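Local coordinates for protein glutathione transferase (Phanerochaete chrysosporium, PDB 4F0C) that binds glutathione, here as its oxidized disulfide, and probably transfers it to or removes it from substrates as a fungal Ure2p-type glutathione transferase, at residues Asn17-Lys20 with Val21-Leu24; Glu73-Ala76 with Ile77-Tyr80; Val174-Asn177 with Ala178-Val181; Ile208-Pro211 with Ala212-Glu215. All coordinates share one frame; numbering follows the deposited sequence.

Contact 1 of 4, residues Asn17-Lys20 with Val21-Leu24. With GDS (oxidized glutathione disulfide), chain B.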
loop_
_atom_site.group_PDB
_atom_site.type_symbol
_atom_site.label_atom_id
_atom_site.label_comp_id
_atom_site.label_asym_id
_atom_site.label_seq_id
_atom_site.Cartn_x
_atom_site.Cartn_y
_atom_site.Cartn_z
ATOM N N ASN A 17 4.036 -11.329 5.362
ATOM C CA ASN A 17 2.856 -10.497 5.561
ATOM C C ASN A 17 1.746 -11.024 6.476
ATOM O O ASN A 17 1.112 -10.250 7.194
ATOM C CB ASN A 17 2.285 -10.081 4.201
ATOM C CG ASN A 17 3.162 -9.063 3.526
ATOM O OD1 ASN A 17 3.463 -8.030 4.118
ATOM N ND2 ASN A 17 3.651 -9.381 2.349
ATOM N N GLY A 18 1.480 -12.322 6.450
ATOM C CA GLY A 18 0.426 -12.815 7.327
ATOM C C GLY A 18 0.763 -12.671 8.806
ATOM O O GLY A 18 -0.130 -12.712 9.660
ATOM N N TRP A 19 2.049 -12.527 9.120
ATOM C CA TRP A 19 2.483 -12.491 10.536
ATOM C C TRP A 19 2.072 -11.201 11.241
ATOM O O TRP A 19 1.958 -11.183 12.461
ATOM C CB TRP A 19 4.004 -12.779 10.656
ATOM C CG TRP A 19 4.233 -14.205 10.215
ATOM C CD1 TRP A 19 4.669 -14.636 8.975
ATOM C CD2 TRP A 19 3.902 -15.397 10.963
ATOM N NE1 TRP A 19 4.665 -16.019 8.938
ATOM C CE2 TRP A 19 4.205 -16.507 10.139
ATOM C CE3 TRP A 19 3.421 -15.631 12.261
ATOM C CZ2 TRP A 19 4.004 -17.836 10.560
ATOM C CZ3 TRP A 19 3.231 -16.966 12.679
ATOM C CH2 TRP A 19 3.512 -18.039 11.823
ATOM N N LYS A 20 1.820 -10.130 10.477
ATOM C CA LYS A 20 1.230 -8.926 11.067
ATOM C C LYS A 20 -0.086 -9.270 11.732
ATOM O O LYS A 20 -0.389 -8.792 12.836
ATOM C CB LYS A 20 0.886 -7.875 9.997
ATOM C CG LYS A 20 2.069 -7.383 9.138
ATOM C CD LYS A 20 1.461 -6.474 8.045
ATOM C CE LYS A 20 2.434 -6.231 6.876
ATOM N NZ LYS A 20 1.694 -5.479 5.786
ATOM N N VAL A 21 -0.901 -10.056 11.021
ATOM C CA VAL A 21 -2.223 -10.404 11.506
ATOM C C VAL A 21 -2.104 -11.382 12.677
ATOM O O VAL A 21 -2.801 -11.240 13.662
ATOM C CB VAL A 21 -3.067 -11.043 10.397
ATOM C CG1 VAL A 21 -4.441 -11.409 10.920
ATOM C CG2 VAL A 21 -3.206 -10.030 9.221
ATOM N N ASP A 22 -1.255 -12.398 12.532
ATOM C CA ASP A 22 -0.973 -13.299 13.656
ATOM C C ASP A 22 -0.612 -12.506 14.935
ATOM O O ASP A 22 -1.145 -12.780 16.020
ATOM C CB ASP A 22 0.154 -14.262 13.247
ATOM C CG ASP A 22 0.501 -15.279 14.337
ATOM O OD1 ASP A 22 1.292 -14.950 15.260
ATOM O OD2 ASP A 22 -0.012 -16.407 14.244
ATOM N N MET A 23 0.293 -11.526 14.814
ATOM C CA MET A 23 0.675 -10.687 15.972
ATOM C C MET A 23 -0.542 -10.008 16.616
ATOM O O MET A 23 -0.708 -10.058 17.827
ATOM C CB MET A 23 1.646 -9.586 15.544
ATOM C CG MET A 23 3.055 -10.087 15.315
ATOM S SD MET A 23 4.145 -8.848 14.575
ATOM C CE MET A 23 5.536 -9.918 14.163
ATOM N N LEU A 24 -1.373 -9.362 15.798
ATOM C CA LEU A 24 -2.542 -8.654 16.336
ATOM C C LEU A 24 -3.536 -9.595 17.003
ATOM O O LEU A 24 -4.074 -9.285 18.067
ATOM C CB LEU A 24 -3.241 -7.798 15.254
ATOM C CG LEU A 24 -4.555 -7.132 15.733
ATOM C CD1 LEU A 24 -4.228 -6.130 16.854
ATOM C CD2 LEU A 24 -5.179 -6.397 14.552
HETATM N N1 GDS B . 0.010 -6.100 -0.104
HETATM C CA1 GDS B . -0.200 -7.557 0.244
HETATM C C1 GDS B . -0.523 -7.736 1.781
HETATM O OE1 GDS B . 0.019 -6.955 2.619
HETATM O OE2 GDS B . -1.378 -8.619 2.079
HETATM C CB1 GDS B . 1.054 -8.431 -0.111
HETATM C CG1 GDS B . 0.818 -9.917 0.245
HETATM C CD1 GDS B . 1.967 -10.726 -0.266
HETATM O O1 GDS B . 2.943 -10.272 -0.839
HETATM N N2 GDS B . 1.844 -12.080 -0.029
HETATM C CA2 GDS B . 2.866 -13.041 -0.487
HETATM C C2 GDS B . 2.251 -14.039 -1.439
HETATM O O2 GDS B . 1.142 -14.521 -1.190
HETATM C CB2 GDS B . 3.396 -13.889 0.693
HETATM S SG2 GDS B . 4.443 -12.872 1.758
HETATM N N3 GDS B . 3.002 -14.420 -2.493
HETATM C CA3 GDS B . 2.484 -15.401 -3.407
HETATM C C3 GDS B . 2.700 -14.964 -4.851
HETATM O OE3 GDS B . 2.525 -15.813 -5.752
HETATM O OE4 GDS B . 2.970 -13.759 -5.013
HETATM N N4 GDS B . 5.325 -8.699 -1.014
HETATM C CA4 GDS B . 5.358 -7.240 -1.187
HETATM C C4 GDS B . 4.553 -6.591 -0.023
HETATM O OE5 GDS B . 4.538 -7.171 1.093
HETATM O OE6 GDS B . 3.986 -5.513 -0.297
HETATM C C5 GDS B . 6.397 -9.476 -1.376
HETATM O O5 GDS B . 7.439 -9.022 -1.852
HETATM C CA5 GDS B . 6.295 -10.979 -1.150
HETATM N N5 GDS B . 7.132 -11.714 -2.138
HETATM C CB5 GDS B . 6.768 -11.265 0.279
HETATM S SG5 GDS B . 6.343 -12.981 0.768
HETATM C CA6 GDS B . 6.059 -12.737 -5.995
HETATM C C6 GDS B . 7.161 -11.899 -6.759
HETATM O OE7 GDS B . 7.307 -12.088 -7.986
HETATM O OE8 GDS B . 7.814 -11.079 -6.079
HETATM N N6 GDS B . 5.076 -13.260 -6.944
HETATM C CB6 GDS B . 6.797 -13.862 -5.211
HETATM C CG6 GDS B . 7.515 -13.343 -3.956
HETATM C CD6 GDS B . 6.537 -12.658 -3.010
HETATM O O6 GDS B . 5.324 -12.886 -2.941
#
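Trp19 and Asp22 lie side by side on one flank of the helix, pointing the same way, with the ring and carboxylate planes 57° apart. CE3 and CZ3 of the six-membered ring of Trp19 meet the carboxylate, which approaches obliquely, and Trp19 CE3 stands 3.6 Å from Asp22 CG. Asp22 has its CG anti to the backbone N (chi1 -178°), which swings the carboxylate back along the indole; its OD1 then pairs with Arg26. Beside them Met23 runs extended, its CG 3.2 Å from Trp19 O, the same carbonyl that accepts Met23 N at 2.9 Å. This is the first helix of the thioredoxin-like N-terminal domain, the middle of a beta-alpha-beta unit between strands 7-11 and 32-36. Near the start of the helix Asp22 N bonds Gly18 O at 3.1 Å, in the carbonyl plane. Just ahead, Asn17 turns its amide to the bound glutathione disulfide: ND2 gives a hydrogen bond of 2.7 Å to OE5 of GDS, while OD1 takes the indole N-H of Trp176. With an alanine in place of Asn17, OE5 of GDS and that indole N-H would probably both lose this partner. Lys20, extended beyond CG, carries NZ to Ser74, Asp75 and Gln109.

Contact 2 of 4, residues Glu73-Ala76 with Ile77-Tyr80. With GDS (oxidized glutathione disulfide), chain B.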
loop_
_atom_site.group_PDB
_atom_site.type_symbol
_atom_site.label_atom_id
_atom_site.label_comp_id
_atom_site.label_asym_id
_atom_site.label_seq_id
_atom_site.Cartn_x
_atom_site.Cartn_y
_atom_site.Cartn_z
ATOM N N GLU A 73 -5.622 -8.417 1.976
ATOM C CA GLU A 73 -4.671 -7.327 2.247
ATOM C C GLU A 73 -4.394 -7.296 3.743
ATOM O O GLU A 73 -5.268 -6.930 4.543
ATOM C CB GLU A 73 -5.119 -5.943 1.737
ATOM C CG GLU A 73 -4.985 -5.767 0.210
ATOM C CD GLU A 73 -3.544 -5.948 -0.284
ATOM O OE1 GLU A 73 -2.605 -5.426 0.345
ATOM O OE2 GLU A 73 -3.349 -6.640 -1.314
ATOM N N SER A 74 -3.190 -7.706 4.118
ATOM C CA SER A 74 -2.792 -7.733 5.529
ATOM C C SER A 74 -3.201 -6.474 6.315
ATOM O O SER A 74 -3.724 -6.591 7.425
ATOM C CB SER A 74 -1.271 -8.002 5.681
ATOM O OG SER A 74 -0.449 -7.002 5.057
ATOM N N ASP A 75 -2.987 -5.274 5.756
ATOM C CA ASP A 75 -3.254 -4.085 6.567
ATOM C C ASP A 75 -4.752 -3.780 6.660
ATOM O O ASP A 75 -5.215 -3.175 7.648
ATOM C CB ASP A 75 -2.496 -2.834 6.050
ATOM C CG ASP A 75 -1.007 -2.893 6.338
ATOM O OD1 ASP A 75 -0.515 -3.874 6.981
ATOM O OD2 ASP A 75 -0.323 -1.930 5.952
ATOM N N ALA A 76 -5.510 -4.160 5.632
ATOM C CA ALA A 76 -6.974 -4.044 5.762
ATOM C C ALA A 76 -7.518 -5.022 6.798
ATOM O O ALA A 76 -8.464 -4.706 7.526
ATOM C CB ALA A 76 -7.663 -4.256 4.420
ATOM N N ILE A 77 -6.941 -6.220 6.848
ATOM C CA ILE A 77 -7.277 -7.181 7.902
ATOM C C ILE A 77 -7.020 -6.603 9.306
ATOM O O ILE A 77 -7.865 -6.761 10.218
ATOM C CB ILE A 77 -6.492 -8.508 7.711
ATOM C CG1 ILE A 77 -6.929 -9.175 6.398
ATOM C CG2 ILE A 77 -6.721 -9.487 8.901
ATOM C CD1 ILE A 77 -6.032 -10.340 5.998
ATOM N N LEU A 78 -5.883 -5.922 9.473
ATOM C CA LEU A 78 -5.586 -5.291 10.767
ATOM C C LEU A 78 -6.676 -4.281 11.136
ATOM O O LEU A 78 -7.131 -4.270 12.275
ATOM C CB LEU A 78 -4.214 -4.597 10.784
ATOM C CG LEU A 78 -2.972 -5.467 10.508
ATOM C CD1 LEU A 78 -1.684 -4.603 10.405
ATOM C CD2 LEU A 78 -2.800 -6.570 11.589
ATOM N N LEU A 79 -7.083 -3.454 10.177
ATOM C CA LEU A 79 -8.145 -2.478 10.405
ATOM C C LEU A 79 -9.457 -3.150 10.749
ATOM O O LEU A 79 -10.169 -2.687 11.637
ATOM C CB LEU A 79 -8.292 -1.546 9.174
ATOM C CG LEU A 79 -7.144 -0.523 9.129
ATOM C CD1 LEU A 79 -6.969 0.033 7.702
ATOM C CD2 LEU A 79 -7.408 0.647 10.141
ATOM N N TYR A 80 -9.793 -4.219 10.027
ATOM C CA TYR A 80 -11.036 -4.957 10.262
ATOM C C TYR A 80 -11.053 -5.446 11.716
ATOM O O TYR A 80 -12.026 -5.243 12.446
ATOM C CB TYR A 80 -11.149 -6.172 9.323
ATOM C CG TYR A 80 -12.339 -7.105 9.639
ATOM C CD1 TYR A 80 -13.621 -6.822 9.172
ATOM C CD2 TYR A 80 -12.151 -8.254 10.414
ATOM C CE1 TYR A 80 -14.721 -7.666 9.473
ATOM C CE2 TYR A 80 -13.242 -9.103 10.743
ATOM C CZ TYR A 80 -14.505 -8.805 10.262
ATOM O OH TYR A 80 -15.561 -9.644 10.557
HETATM N N1 GDS B . 0.010 -6.100 -0.104
HETATM C CA1 GDS B . -0.200 -7.557 0.244
HETATM C C1 GDS B . -0.523 -7.736 1.781
HETATM O OE1 GDS B . 0.019 -6.955 2.619
HETATM O OE2 GDS B . -1.378 -8.619 2.079
HETATM C CB1 GDS B . 1.054 -8.431 -0.111
HETATM C CG1 GDS B . 0.818 -9.917 0.245
HETATM C CD1 GDS B . 1.967 -10.726 -0.266
HETATM O O1 GDS B . 2.943 -10.272 -0.839
HETATM N N2 GDS B . 1.844 -12.080 -0.029
HETATM C CA2 GDS B . 2.866 -13.041 -0.487
HETATM C C2 GDS B . 2.251 -14.039 -1.439
HETATM O O2 GDS B . 1.142 -14.521 -1.190
HETATM C CB2 GDS B . 3.396 -13.889 0.693
HETATM S SG2 GDS B . 4.443 -12.872 1.758
HETATM N N3 GDS B . 3.002 -14.420 -2.493
HETATM C CA3 GDS B . 2.484 -15.401 -3.407
HETATM C C3 GDS B . 2.700 -14.964 -4.851
HETATM O OE3 GDS B . 2.525 -15.813 -5.752
HETATM O OE4 GDS B . 2.970 -13.759 -5.013
HETATM N N4 GDS B . 5.325 -8.699 -1.014
HETATM C CA4 GDS B . 5.358 -7.240 -1.187
HETATM C C4 GDS B . 4.553 -6.591 -0.023
HETATM O OE5 GDS B . 4.538 -7.171 1.093
HETATM O OE6 GDS B . 3.986 -5.513 -0.297
HETATM C C5 GDS B . 6.397 -9.476 -1.376
HETATM O O5 GDS B . 7.439 -9.022 -1.852
HETATM C CA5 GDS B . 6.295 -10.979 -1.150
HETATM N N5 GDS B . 7.132 -11.714 -2.138
HETATM C CB5 GDS B . 6.768 -11.265 0.279
HETATM S SG5 GDS B . 6.343 -12.981 0.768
HETATM C CA6 GDS B . 6.059 -12.737 -5.995
HETATM C C6 GDS B . 7.161 -11.899 -6.759
HETATM O OE7 GDS B . 7.307 -12.088 -7.986
HETATM O OE8 GDS B . 7.814 -11.079 -6.079
HETATM N N6 GDS B . 5.076 -13.260 -6.944
HETATM C CB6 GDS B . 6.797 -13.862 -5.211
HETATM C CG6 GDS B . 7.515 -13.343 -3.956
HETATM C CD6 GDS B . 6.537 -12.658 -3.010
HETATM O O6 GDS B . 5.324 -12.886 -2.941
#
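Ser74 sets its OG between the backbone N and the carbonyl carbon (chi1 61°), and from there the hydroxyl meets one oxygen of a ligand carboxylate while its own amide meets the other. Glu73 has its chain bent at CG (chi2 -59°), which curls the acid round to the amino group of the same glutamyl end. The pair forms the start of helix 74-85 in the thioredoxin-like domain, with Glu73 as N-cap residue, and it is the glutamyl-binding corner characteristic of glutathione transferases. Ser74 N points at OE2 of GDS over 2.9 Å, almost dead straight at 177°, and Ser74 OG lies a very short 2.5 Å from OE1 of GDS. The N-terminal end of the helix would probably help to stabilise that carboxylate. GDS N1 gives its hydrogen bond to Glu73 OE1 at 2.7 Å, an oxygen that also meets Ser111 of the second subunit, so the site is finished across the dimer.

Behind the ligand the first turn closes through Ile77 N and Glu73 O at 2.9 Å. Ile77 lays CG1 against that carbonyl, and Leu78 rests its CG on Ser74 O. Asp75, whose carboxylate is paired with Lys20, runs alongside Leu78, and the closest approach of these two side chains is Asp75 OD1 to Leu78 CD1, 3.7 Å.

Contact 3 of 4, residues Val174-Asn177 with Ala178-Val181. With GDS (oxidized glutathione disulfide), chain B.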
loop_
_atom_site.group_PDB
_atom_site.type_symbol
_atom_site.label_atom_id
_atom_site.label_comp_id
_atom_site.label_asym_id
_atom_site.label_seq_id
_atom_site.Cartn_x
_atom_site.Cartn_y
_atom_site.Cartn_z
ATOM N N VAL A 174 6.488 -4.333 11.946
ATOM C CA VAL A 174 7.426 -5.161 12.698
ATOM C C VAL A 174 8.028 -6.278 11.850
ATOM O O VAL A 174 9.251 -6.434 11.821
ATOM C CB VAL A 174 6.766 -5.752 13.972
ATOM C CG1 VAL A 174 7.709 -6.775 14.622
ATOM C CG2 VAL A 174 6.455 -4.613 14.955
ATOM N N ILE A 175 7.184 -7.057 11.163
ATOM C CA ILE A 175 7.707 -8.284 10.528
ATOM C C ILE A 175 8.725 -7.983 9.409
ATOM O O ILE A 175 9.797 -8.607 9.369
ATOM C CB ILE A 175 6.606 -9.287 10.085
ATOM C CG1 ILE A 175 7.225 -10.650 9.721
ATOM C CG2 ILE A 175 5.743 -8.717 8.931
ATOM C CD1 ILE A 175 7.773 -11.451 10.924
ATOM N N TRP A 176 8.433 -6.995 8.556
ATOM C CA TRP A 176 9.400 -6.636 7.515
ATOM C C TRP A 176 10.662 -5.989 8.085
ATOM O O TRP A 176 11.757 -6.161 7.529
ATOM C CB TRP A 176 8.780 -5.728 6.456
ATOM C CG TRP A 176 7.994 -6.471 5.397
ATOM C CD1 TRP A 176 6.627 -6.484 5.240
ATOM C CD2 TRP A 176 8.527 -7.302 4.348
ATOM N NE1 TRP A 176 6.293 -7.270 4.166
ATOM C CE2 TRP A 176 7.435 -7.770 3.593
ATOM C CE3 TRP A 176 9.829 -7.667 3.959
ATOM C CZ2 TRP A 176 7.592 -8.607 2.486
ATOM C CZ3 TRP A 176 9.990 -8.501 2.857
ATOM C CH2 TRP A 176 8.881 -8.959 2.132
ATOM N N ASN A 177 10.532 -5.232 9.171
ATOM C CA ASN A 177 11.750 -4.662 9.788
ATOM C C ASN A 177 12.637 -5.745 10.354
ATOM O O ASN A 177 13.865 -5.672 10.255
ATOM C CB ASN A 177 11.434 -3.594 10.851
ATOM C CG ASN A 177 11.055 -2.256 10.229
ATOM O OD1 ASN A 177 11.379 -1.986 9.063
ATOM N ND2 ASN A 177 10.391 -1.403 11.000
ATOM N N ALA A 178 12.021 -6.772 10.933
ATOM C CA ALA A 178 12.804 -7.865 11.504
ATOM C C ALA A 178 13.535 -8.596 10.372
ATOM O O ALA A 178 14.702 -8.943 10.495
ATOM C CB ALA A 178 11.886 -8.848 12.292
ATOM N N THR A 179 12.806 -8.849 9.284
ATOM C CA THR A 179 13.357 -9.459 8.079
ATOM C C THR A 179 14.533 -8.622 7.515
ATOM O O THR A 179 15.577 -9.162 7.142
ATOM C CB THR A 179 12.226 -9.550 7.024
ATOM O OG1 THR A 179 11.120 -10.303 7.570
ATOM C CG2 THR A 179 12.717 -10.190 5.764
ATOM N N ALA A 180 14.359 -7.303 7.463
ATOM C CA ALA A 180 15.420 -6.435 6.948
ATOM C C ALA A 180 16.667 -6.482 7.823
ATOM O O ALA A 180 17.805 -6.662 7.337
ATOM C CB ALA A 180 14.910 -4.996 6.830
ATOM N N VAL A 181 16.469 -6.305 9.125
ATOM C CA VAL A 181 17.601 -6.241 10.053
ATOM C C VAL A 181 18.383 -7.561 10.112
ATOM O O VAL A 181 19.612 -7.568 10.222
ATOM C CB VAL A 181 17.117 -5.821 11.469
ATOM C CG1 VAL A 181 18.193 -6.066 12.520
ATOM C CG2 VAL A 181 16.674 -4.345 11.442
HETATM N N1 GDS B . 0.010 -6.100 -0.104
HETATM C CA1 GDS B . -0.200 -7.557 0.244
HETATM C C1 GDS B . -0.523 -7.736 1.781
HETATM O OE1 GDS B . 0.019 -6.955 2.619
HETATM O OE2 GDS B . -1.378 -8.619 2.079
HETATM C CB1 GDS B . 1.054 -8.431 -0.111
HETATM C CG1 GDS B . 0.818 -9.917 0.245
HETATM C CD1 GDS B . 1.967 -10.726 -0.266
HETATM O O1 GDS B . 2.943 -10.272 -0.839
HETATM N N2 GDS B . 1.844 -12.080 -0.029
HETATM C CA2 GDS B . 2.866 -13.041 -0.487
HETATM C C2 GDS B . 2.251 -14.039 -1.439
HETATM O O2 GDS B . 1.142 -14.521 -1.190
HETATM C CB2 GDS B . 3.396 -13.889 0.693
HETATM S SG2 GDS B . 4.443 -12.872 1.758
HETATM N N3 GDS B . 3.002 -14.420 -2.493
HETATM C CA3 GDS B . 2.484 -15.401 -3.407
HETATM C C3 GDS B . 2.700 -14.964 -4.851
HETATM O OE3 GDS B . 2.525 -15.813 -5.752
HETATM O OE4 GDS B . 2.970 -13.759 -5.013
HETATM N N4 GDS B . 5.325 -8.699 -1.014
HETATM C CA4 GDS B . 5.358 -7.240 -1.187
HETATM C C4 GDS B . 4.553 -6.591 -0.023
HETATM O OE5 GDS B . 4.538 -7.171 1.093
HETATM O OE6 GDS B . 3.986 -5.513 -0.297
HETATM C C5 GDS B . 6.397 -9.476 -1.376
HETATM O O5 GDS B . 7.439 -9.022 -1.852
HETATM C CA5 GDS B . 6.295 -10.979 -1.150
HETATM N N5 GDS B . 7.132 -11.714 -2.138
HETATM C CB5 GDS B . 6.768 -11.265 0.279
HETATM S SG5 GDS B . 6.343 -12.981 0.768
HETATM C CA6 GDS B . 6.059 -12.737 -5.995
HETATM C C6 GDS B . 7.161 -11.899 -6.759
HETATM O OE7 GDS B . 7.307 -12.088 -7.986
HETATM O OE8 GDS B . 7.814 -11.079 -6.079
HETATM N N6 GDS B . 5.076 -13.260 -6.944
HETATM C CB6 GDS B . 6.797 -13.862 -5.211
HETATM C CG6 GDS B . 7.515 -13.343 -3.956
HETATM C CD6 GDS B . 6.537 -12.658 -3.010
HETATM O O6 GDS B . 5.324 -12.886 -2.941
#
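Thr179 and Ile175 provide the side-chain hydrogen bond of this helical turn. Thr179 OG1, placed beside its own backbone N (chi1 -57°), gives a bond of 2.8 Å to Ile175 O, coming from above the carbonyl plane. Thr179 N reaches the same oxygen at 3.0 Å from the opposite face, so two donors grip Ile175 O, and the hydroxyl folds back on the helix that carries it. The other backbone bonds follow the regular i to i+4 pattern, Ala178 N to Val174 O and Val181 N to Asn177 O among them.

Nonpolar contact falls mainly to Trp176. Its CZ2 and CH2 sit against the ligand, with Trp176 CZ2 3.6 Å from CB5 of GDS, next to the disulfide. On the helix side Thr179 CG2 approaches Trp176 CE3 obliquely at 4.2 Å. Besides touching the ligand itself, Trp176 helps to position the side chain of Asn17, the partner of its indole N-H. A leucine in its place would probably open a gap beside CB5 of GDS and leave Asn17 OD1 without its indole donor.

Helix 174-184 belongs to the all-helical C-terminal domain of the GST fold: Ala180 and Asn177 pack on helices 96-126 and 134-155, Val174 on helix 198-209, while Ile175 meets helix 18-28 of the thioredoxin-like domain.

Contact 4 of 4, residues Ile208-Pro211 with Ala212-Glu215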
loop_
_atom_site.group_PDB
_atom_site.type_symbol
_atom_site.label_atom_id
_atom_site.label_comp_id
_atom_site.label_asym_id
_atom_site.label_seq_id
_atom_site.Cartn_x
_atom_site.Cartn_y
_atom_site.Cartn_z
ATOM N N ILE A 208 9.192 -6.065 19.558
ATOM C CA ILE A 208 9.447 -7.504 19.484
ATOM C C ILE A 208 9.630 -8.144 20.859
ATOM O O ILE A 208 9.615 -9.363 20.972
ATOM C CB ILE A 208 10.654 -7.853 18.584
ATOM C CG1 ILE A 208 11.961 -7.331 19.184
ATOM C CG2 ILE A 208 10.446 -7.318 17.148
ATOM C CD1 ILE A 208 13.199 -7.724 18.365
ATOM N N THR A 209 9.783 -7.330 21.900
ATOM C CA THR A 209 9.884 -7.898 23.253
ATOM C C THR A 209 8.522 -8.002 23.943
ATOM O O THR A 209 8.410 -8.625 24.991
ATOM C CB THR A 209 10.938 -7.156 24.139
ATOM O OG1 THR A 209 10.576 -5.784 24.249
ATOM C CG2 THR A 209 12.287 -7.215 23.494
ATOM N N ARG A 210 7.473 -7.424 23.349
ATOM C CA ARG A 210 6.122 -7.676 23.840
ATOM C C ARG A 210 5.802 -9.177 23.700
ATOM O O ARG A 210 6.048 -9.765 22.649
ATOM C CB ARG A 210 5.088 -6.877 23.037
ATOM C CG ARG A 210 5.147 -5.352 23.231
ATOM C CD ARG A 210 4.046 -4.683 22.405
ATOM N NE ARG A 210 2.712 -5.139 22.831
ATOM C CZ ARG A 210 2.070 -4.668 23.895
ATOM N NH1 ARG A 210 2.649 -3.747 24.665
ATOM N NH2 ARG A 210 0.859 -5.127 24.201
ATOM N N PRO A 211 5.225 -9.791 24.746
ATOM C CA PRO A 211 5.049 -11.250 24.753
ATOM C C PRO A 211 4.260 -11.805 23.564
ATOM O O PRO A 211 4.666 -12.839 23.025
ATOM C CB PRO A 211 4.305 -11.501 26.074
ATOM C CG PRO A 211 4.838 -10.428 26.983
ATOM C CD PRO A 211 4.926 -9.200 26.068
ATOM N N ALA A 212 3.183 -11.141 23.151
ATOM C CA ALA A 212 2.401 -11.634 22.007
ATOM C C ALA A 212 3.221 -11.593 20.720
ATOM O O ALA A 212 3.155 -12.509 19.891
ATOM C CB ALA A 212 1.117 -10.837 21.834
ATOM N N ILE A 213 3.996 -10.528 20.542
ATOM C CA ILE A 213 4.781 -10.390 19.318
ATOM C C ILE A 213 5.970 -11.361 19.333
ATOM O O ILE A 213 6.270 -12.025 18.342
ATOM C CB ILE A 213 5.207 -8.929 19.129
ATOM C CG1 ILE A 213 3.947 -8.084 18.830
ATOM C CG2 ILE A 213 6.191 -8.779 17.977
ATOM C CD1 ILE A 213 4.245 -6.631 18.516
ATOM N N ALA A 214 6.630 -11.461 20.481
ATOM C CA ALA A 214 7.673 -12.451 20.663
ATOM C C ALA A 214 7.137 -13.866 20.382
ATOM O O ALA A 214 7.823 -14.684 19.781
ATOM C CB ALA A 214 8.220 -12.368 22.071
ATOM N N GLU A 215 5.923 -14.155 20.843
ATOM C CA GLU A 215 5.316 -15.469 20.630
ATOM C C GLU A 215 5.031 -15.699 19.146
ATOM O O GLU A 215 5.257 -16.782 18.627
ATOM C CB GLU A 215 4.034 -15.612 21.454
ATOM C CG GLU A 215 3.326 -16.966 21.271
ATOM C CD GLU A 215 2.075 -17.086 22.128
ATOM O OE1 GLU A 215 2.218 -17.269 23.350
ATOM O OE2 GLU A 215 0.959 -16.982 21.593
#
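Ile213 and Ala214 fold back on the residues that lead into their helix. The CG2 branch of Ile213, anti to the backbone N, comes to 3.8 Å from Ile208 CA, touching the backbone of the preceding helix and not its side chain. Ala214 has only its methyl to offer, and CB fits between two carbonyls, 3.4 Å from Arg210 O and 3.5 Å from Ile208 O. Arg210 and Ile213 also meet more loosely, Arg210 CD lying 4.4 Å from Ile213 CD1.

Two backbone bonds tie the turn together. Ala214 N reaches Arg210 O at 2.8 Å with an N-H...O angle of 177°, and Glu215 N reaches Pro211 O, also at 2.8 Å, with the donor tilted 28° from the carbonyl plane. Glu215 CB lies against that same Pro211 oxygen.

Here helix 198-209 ends and helix 211-227, the last of the chain, begins. Arg210 is the N-cap residue, its extended backbone (psi 134°) making the break, and Pro211 follows in the first turn, where a residue lacking an N-H costs the helix no bond.

Further out, helix 18-28 fixes the charged ends. Arg210 NE forms a salt bridge with Glu27, while its side chain touches Phe91 and Leu166 in loops. Glu215, fully extended beyond CG, carries OE2 to Arg26. Between these two ion pairs Ala212 packs on Arg26 and Glu27, and Ile213 is buried against Met23 and Glu27.

Contacts 1, 2 and 3 are buried and all touch the glutathione disulfide; contact 4 lies at the surface and meets no ligand. Contacts 1 and 2 sit in the thioredoxin-like domain, joined by the salt bridge of Lys20 NZ to Asp75 OD1 at 3.0 Å and by Val21 packing on Ile77. Contact 3, in the helical domain, reaches contact 1 through the Asn17-Trp176 pair and through Met23 against Val174, but stays clear of contact 2, their nearest atoms about 7 Å apart. Polar ligand binding dominates contact 2, aromatic cover contact 3. Contact 4 packs on contacts 1 and 3, with Ile213 on Met23 and Ile208 on Val174, and its charged side chains, Arg210 and Glu215, form salt bridges to helix 18-28.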